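Local coordinates for hypothetical protein (Burkholderia xenovorans, PDB 2O8Q) that is of unknown function but folds as a cupin and binds a nickel ion through three histidines, at residues 42-47 with 112-117. Numbering follows the deposited sequence.
With EDO (1,2-ethanediol), chain F.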
ATOM      1  N   GLY A  42       9.374   3.803  -1.630  1.00 19.19           N
ATOM      2  CA  GLY A  42      10.725   4.317  -1.533  1.00 19.94           C
ATOM      3  C   GLY A  42      11.031   4.689  -0.096  1.00 19.36           C
ATOM      4  O   GLY A  42      10.116   4.989   0.655  1.00 19.35           O
ATOM      5  N   ALA A  43      12.304   4.691   0.269  1.00 17.58           N
ATOM      6  CA  ALA A  43      12.681   5.224   1.561  1.00 17.88           C
ATOM      7  C   ALA A  43      14.099   5.702   1.452  1.00 17.55           C
ATOM      8  O   ALA A  43      14.973   5.033   0.874  1.00 18.51           O
ATOM      9  CB  ALA A  43      12.556   4.183   2.665  1.00 19.03           C
ATOM     10  N   HIS A  44      14.332   6.866   1.995  1.00 17.87           N
ATOM     11  CA  HIS A  44      15.655   7.512   1.885  1.00 20.00           C
ATOM     12  C   HIS A  44      15.865   8.468   3.011  1.00 19.29           C
ATOM     13  O   HIS A  44      14.926   8.983   3.592  1.00 19.57           O
ATOM     14  CB  HIS A  44      15.804   8.164   0.519  1.00 20.36           C
ATOM     15  CG  HIS A  44      14.577   8.937   0.146  1.00 21.71           C
ATOM     16  ND1 HIS A  44      13.612   8.421  -0.708  1.00 26.08           N
ATOM     17  CD2 HIS A  44      14.063  10.071   0.663  1.00 23.15           C
ATOM     18  CE1 HIS A  44      12.604   9.277  -0.770  1.00 25.77           C
ATOM     19  NE2 HIS A  44      12.889  10.324  -0.002  1.00 22.86           N
ATOM     20  N   VAL A  45      17.136   8.712   3.330  1.00 18.64           N
ATOM     21  CA  VAL A  45      17.508   9.705   4.333  1.00 18.79           C
ATOM     22  C   VAL A  45      17.883  11.008   3.603  1.00 20.71           C
ATOM     23  O   VAL A  45      18.643  11.020   2.604  1.00 20.74           O
ATOM     24  CB  VAL A  45      18.641   9.229   5.224  1.00 21.12           C
ATOM     25  CG1 VAL A  45      19.098  10.330   6.234  1.00 24.45           C
ATOM     26  CG2 VAL A  45      18.257   7.904   5.940  1.00 22.35           C
ATOM     27  N   ILE A  46      17.307  12.086   4.094  1.00 21.94           N
ATOM     28  CA  ILE A  46      17.490  13.396   3.518  1.00 21.91           C
ATOM     29  C   ILE A  46      18.321  14.214   4.505  1.00 20.80           C
ATOM     30  O   ILE A  46      18.022  14.256   5.681  1.00 21.07           O
ATOM     31  CB  ILE A  46      16.134  14.087   3.340  1.00 21.97           C
ATOM     32  CG1 ILE A  46      15.125  13.184   2.602  1.00 24.54           C
ATOM     33  CG2 ILE A  46      16.286  15.445   2.601  1.00 25.46           C
ATOM     34  CD1 ILE A  46      13.786  13.786   2.373  1.00 26.49           C
ATOM     35  N   ARG A  47      19.355  14.848   4.002  1.00 20.33           N
ATOM     36  CA  ARG A  47      20.162  15.727   4.855  1.00 20.58           C
ATOM     37  C   ARG A  47      20.290  17.108   4.216  1.00 21.32           C
ATOM     38  O   ARG A  47      20.405  17.243   2.995  1.00 23.07           O
ATOM     39  CB  ARG A  47      21.513  15.100   5.211  1.00 26.62           C
ATOM     40  CG  ARG A  47      22.570  15.194   4.288  1.00 35.47           C
ATOM     41  CD  ARG A  47      23.892  14.846   5.036  1.00 30.91           C
ATOM     42  NE  ARG A  47      24.915  14.604   4.046  1.00 33.67           N
ATOM     43  CZ  ARG A  47      25.989  13.859   4.260  1.00 32.79           C
ATOM     44  NH1 ARG A  47      26.139  13.228   5.421  1.00 31.77           N
ATOM     45  NH2 ARG A  47      26.856  13.703   3.285  1.00 40.71           N
ATOM     46  N   VAL A 112      16.605  13.446   8.038  1.00 18.93           N
ATOM     47  CA  VAL A 112      15.250  12.959   8.187  1.00 19.00           C
ATOM     48  C   VAL A 112      15.061  11.766   7.270  1.00 21.62           C
ATOM     49  O   VAL A 112      15.434  11.818   6.094  1.00 22.35           O
ATOM     50  CB  VAL A 112      14.215  14.114   7.948  1.00 21.52           C
ATOM     51  CG1 VAL A 112      14.359  14.721   6.578  1.00 27.37           C
ATOM     52  CG2 VAL A 112      12.777  13.627   8.226  1.00 24.11           C
ATOM     53  N   LEU A 113      14.431  10.726   7.775  1.00 18.86           N
ATOM     54  CA  LEU A 113      14.060   9.576   6.967  1.00 18.81           C
ATOM     55  C   LEU A 113      12.647   9.810   6.422  1.00 19.57           C
ATOM     56  O   LEU A 113      11.730  10.173   7.141  1.00 19.86           O
ATOM     57  CB  LEU A 113      14.057   8.329   7.850  1.00 18.33           C
ATOM     58  CG  LEU A 113      13.644   6.999   7.217  1.00 18.39           C
ATOM     59  CD1 LEU A 113      14.640   6.511   6.134  1.00 20.24           C
ATOM     60  CD2 LEU A 113      13.419   5.901   8.339  1.00 19.95           C
ATOM     61  N   GLU A 114      12.499   9.582   5.125  1.00 18.60           N
ATOM     62  CA  GLU A 114      11.230   9.672   4.435  1.00 18.76           C
ATOM     63  C   GLU A 114      10.910   8.273   3.910  1.00 19.63           C
ATOM     64  O   GLU A 114      11.754   7.657   3.280  1.00 19.67           O
ATOM     65  CB  GLU A 114      11.257  10.639   3.232  1.00 19.35           C
ATOM     66  CG  GLU A 114       9.922  10.745   2.473  1.00 19.99           C
ATOM     67  CD  GLU A 114       9.927  11.768   1.370  1.00 23.93           C
ATOM     68  OE1 GLU A 114      11.029  12.143   0.870  1.00 24.11           O
ATOM     69  OE2 GLU A 114       8.825  12.219   0.941  1.00 23.34           O
ATOM     70  N   ILE A 115       9.671   7.824   4.167  1.00 18.05           N
ATOM     71  CA  ILE A 115       9.118   6.577   3.644  1.00 17.95           C
ATOM     72  C   ILE A 115       7.878   6.971   2.855  1.00 19.82           C
ATOM     73  O   ILE A 115       7.010   7.648   3.376  1.00 19.57           O
ATOM     74  CB  ILE A 115       8.762   5.572   4.744  1.00 18.93           C
ATOM     75  CG1 ILE A 115       9.900   5.438   5.761  1.00 18.96           C
ATOM     76  CG2 ILE A 115       8.308   4.241   4.092  1.00 22.33           C
ATOM     77  CD1 ILE A 115       9.776   6.323   7.030  1.00 20.13           C
ATOM     78  N   VAL A 116       7.758   6.524   1.604  0.50 18.62           N
ATOM     79  CA  VAL A 116       6.720   7.039   0.720  0.50 19.54           C
ATOM     80  C   VAL A 116       6.312   5.975  -0.275  0.50 18.89           C
ATOM     81  O   VAL A 116       7.153   5.175  -0.707  0.50 19.77           O
ATOM     82  CB  VAL A 116       7.292   8.248  -0.075  0.50 19.24           C
ATOM     83  CG1 VAL A 116       8.295   7.763  -1.208  0.50 17.81           C
ATOM     84  CG2 VAL A 116       6.205   9.144  -0.712  0.50 18.43           C
ATOM     85  N   SER A 117       5.039   5.967  -0.651  1.00 18.95           N
ATOM     86  CA  SER A 117       4.534   5.123  -1.744  1.00 18.40           C
ATOM     87  C   SER A 117       3.745   6.055  -2.664  1.00 19.45           C
ATOM     88  O   SER A 117       2.938   6.850  -2.185  1.00 20.69           O
ATOM     89  CB  SER A 117       3.609   4.054  -1.226  1.00 20.72           C
ATOM     90  OG  SER A 117       3.063   3.338  -2.339  1.00 22.59           O
TER
HETATM   91  C1  EDO F 303       0.839   0.867  -2.211  1.00 43.08           C
HETATM   92  O1  EDO F 303       0.481   1.490  -3.478  1.00 40.61           O
HETATM   93  C2  EDO F 303       0.142   1.388  -0.923  1.00 43.01           C
HETATM   94  O2  EDO F 303       0.201   2.803  -0.600  1.00 51.78           O
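Glu-114 OE1 takes a 2.7 Å hydrogen bond from His-44 NE2, and the methyl Ile-46 CD1 lies 3.5 Å from the same OE1. The N-H arrives from above the carboxylate plane, while OE1 stays close to the plane of the imidazole, the two planes standing 82° apart. Glutamate suits this place because its extended chain, with CG anti to the backbone N (chi1 180°), runs alongside the histidine; His-44, its CG lodged between backbone N and carbonyl carbon (chi1 45°), lays a ring face over Glu-114 O. The other oxygen, OE2, accepts from Gln-66, giving both oxygens of this buried group a partner. The side chain of Glu-114 comes within about 6 Å of the nickel held by His-59, His-61 and His-101, so Glu-114 faces the interior of the cupin barrel. Strands 42-47 and 112-116 run antiparallel here, Gly-42, His-44 and Ile-46 pairing through their backbones with Val-116, Glu-114 and Val-112. Branched Ile-46 and Val-112 fill the same inner face, CB to CG1 3.7 Å. On the opposite face Val-45 CG2 meets Leu-113 CD1 at 3.9 Å, both apolar residues packing against Tyr-69 of the second subunit.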